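Local coordinates for Ro sixty-related protein, RSR (Deinococcus radiodurans, PDB 2NVO) that binds small RNAs that accumulate during recovery from ultraviolet irradiation and contributes to the resistance of the bacterium to that radiation, at residues A[368-373]-A[463-468]. Numbering follows the deposited sequence.
Sequences ALDVSG and YTDNET. With CA (calcium ion), chain B.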
loop_
_atom_site.group_PDB
_atom_site.type_symbol
_atom_site.label_atom_id
_atom_site.label_comp_id
_atom_site.label_asym_id
_atom_site.label_seq_id
_atom_site.Cartn_x
_atom_site.Cartn_y
_atom_site.Cartn_z
ATOM N N ALA A 368 -19.129 13.791 2.669
ATOM C CA ALA A 368 -19.924 14.479 1.664
ATOM C C ALA A 368 -19.600 13.822 0.309
ATOM O O ALA A 368 -18.477 13.905 -0.169
ATOM C CB ALA A 368 -19.565 15.934 1.661
ATOM N N LEU A 369 -20.591 13.142 -0.247
ATOM C CA LEU A 369 -20.453 12.371 -1.467
ATOM C C LEU A 369 -20.975 13.145 -2.668
ATOM O O LEU A 369 -22.083 13.666 -2.654
ATOM C CB LEU A 369 -21.258 11.074 -1.354
ATOM C CG LEU A 369 -20.638 9.859 -0.686
ATOM C CD1 LEU A 369 -19.737 10.256 0.480
ATOM C CD2 LEU A 369 -21.682 8.829 -0.290
ATOM N N ASP A 370 -20.143 13.209 -3.696
ATOM C CA ASP A 370 -20.573 13.558 -5.039
ATOM C C ASP A 370 -21.590 12.485 -5.452
ATOM O O ASP A 370 -21.307 11.281 -5.385
ATOM C CB ASP A 370 -19.330 13.563 -5.959
ATOM C CG ASP A 370 -19.607 14.166 -7.345
ATOM O OD1 ASP A 370 -20.686 13.907 -7.898
ATOM O OD2 ASP A 370 -18.731 14.884 -7.871
ATOM N N VAL A 371 -22.786 12.902 -5.846
ATOM C CA VAL A 371 -23.849 11.959 -6.203
ATOM C C VAL A 371 -24.278 12.082 -7.670
ATOM O O VAL A 371 -25.316 11.564 -8.055
ATOM C CB VAL A 371 -25.116 12.142 -5.293
ATOM C CG1 VAL A 371 -24.789 11.801 -3.839
ATOM C CG2 VAL A 371 -25.670 13.557 -5.408
ATOM N N SER A 372 -23.484 12.776 -8.470
ATOM C CA SER A 372 -23.833 12.988 -9.873
ATOM C C SER A 372 -23.533 11.746 -10.707
ATOM O O SER A 372 -22.821 10.840 -10.253
ATOM C CB SER A 372 -23.066 14.181 -10.421
ATOM O OG SER A 372 -21.672 13.949 -10.358
ATOM N N GLY A 373 -24.067 11.721 -11.934
ATOM C CA GLY A 373 -24.002 10.542 -12.780
ATOM C C GLY A 373 -22.620 10.033 -13.157
ATOM O O GLY A 373 -22.425 8.817 -13.327
ATOM N N TYR A 463 -15.906 12.882 -1.203
ATOM C CA TYR A 463 -15.611 11.883 -2.214
ATOM C C TYR A 463 -16.140 12.354 -3.571
ATOM O O TYR A 463 -17.325 12.658 -3.707
ATOM C CB TYR A 463 -16.238 10.538 -1.830
ATOM C CG TYR A 463 -15.446 9.794 -0.784
ATOM C CD1 TYR A 463 -14.289 9.102 -1.136
ATOM C CD2 TYR A 463 -15.853 9.770 0.553
ATOM C CE1 TYR A 463 -13.546 8.403 -0.182
ATOM C CE2 TYR A 463 -15.115 9.075 1.523
ATOM C CZ TYR A 463 -13.971 8.385 1.141
ATOM O OH TYR A 463 -13.226 7.691 2.075
ATOM N N THR A 464 -15.254 12.389 -4.567
ATOM C CA THR A 464 -15.637 12.764 -5.924
ATOM C C THR A 464 -14.885 11.863 -6.925
ATOM O O THR A 464 -14.121 10.996 -6.519
ATOM C CB THR A 464 -15.403 14.278 -6.189
ATOM O OG1 THR A 464 -15.995 14.651 -7.447
ATOM C CG2 THR A 464 -13.942 14.614 -6.210
ATOM N N ASP A 465 -15.159 12.014 -8.219
ATOM C CA ASP A 465 -14.400 11.225 -9.191
ATOM C C ASP A 465 -13.188 12.051 -9.584
ATOM O O ASP A 465 -12.081 11.861 -9.077
ATOM C CB ASP A 465 -15.245 10.765 -10.394
ATOM C CG ASP A 465 -16.245 11.821 -10.885
ATOM O OD1 ASP A 465 -16.172 12.997 -10.495
ATOM O OD2 ASP A 465 -17.119 11.447 -11.678
ATOM N N ASN A 466 -13.426 13.037 -10.441
ATOM C CA ASN A 466 -12.407 13.989 -10.757
ATOM C C ASN A 466 -12.998 15.385 -10.983
ATOM O O ASN A 466 -12.509 16.120 -11.805
ATOM C CB ASN A 466 -11.588 13.486 -11.956
ATOM C CG ASN A 466 -12.406 13.385 -13.243
ATOM O OD1 ASN A 466 -13.634 13.504 -13.235
ATOM N ND2 ASN A 466 -11.717 13.171 -14.363
ATOM N N GLU A 467 -14.052 15.751 -10.241
ATOM C CA GLU A 467 -14.760 16.995 -10.534
ATOM C C GLU A 467 -15.064 17.884 -9.337
ATOM O O GLU A 467 -16.228 18.193 -9.077
ATOM C CB GLU A 467 -16.056 16.721 -11.308
ATOM C CG GLU A 467 -15.828 16.008 -12.606
ATOM C CD GLU A 467 -17.012 16.108 -13.549
ATOM O OE1 GLU A 467 -16.783 16.452 -14.704
ATOM O OE2 GLU A 467 -18.161 15.853 -13.165
ATOM N N THR A 468 -14.023 18.298 -8.618
ATOM C CA THR A 468 -14.173 19.381 -7.660
ATOM C C THR A 468 -14.576 20.643 -8.440
ATOM O O THR A 468 -14.126 20.881 -9.559
ATOM C CB THR A 468 -12.882 19.654 -6.878
ATOM O OG1 THR A 468 -11.822 19.978 -7.789
ATOM C CG2 THR A 468 -12.488 18.440 -6.025
HETATM CA CA CA B . -19.975 14.739 -12.117
HETATM O O HOH W 1 -18.324 14.301 -10.365
HETATM O O HOH W 2 -20.740 16.890 -11.169
#
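Asp370 OD2 receives the hydroxyl OG1 of Thr464 at 2.8 Å, on the anti side of the carboxylate and 24° out of its plane, and also accepts bonds from Thr441 OG1 and from a water. With CG anti to the backbone N (chi1 -169°), the carboxylate reaches across to 463-468, while its other oxygen, OD1, turns back to its own loop. There OD1 accepts Ser372 N in an Asx turn and, on its syn lone pair, Ser372 OG at 2.7 Å. The result is a worked example of second-shell positioning in a MIDAS-like site: Asp370 holds the ligand Ser372 OG without touching the metal itself. Calcium is bound by Ser372 OG at 2.6 Å, by Glu467 OE2 at 2.4 Å, by two waters and by Ser374 OG, which is also hydrogen-bonded to Asp465 OD2. One of these waters donates to both Asp370 OD2 and Asp465 OD1; this shared water and the nearby cation probably ease the repulsion between carboxylates whose oxygens are 4.1 Å apart. Behind the site the strands run parallel, joined by Tyr463 N to Ala368 O (3.0 Å) and Asp370 N to Tyr463 O (2.9 Å). Leu369 and Tyr463 lie side by side on one sheet face, CD1 against CD2, beneath helix 388-402. Strands 364-369 and 459-464 are central in the vWA sheet, flanked by 405-411 and 491-496, and the metal site lies just beyond their C-terminal ends.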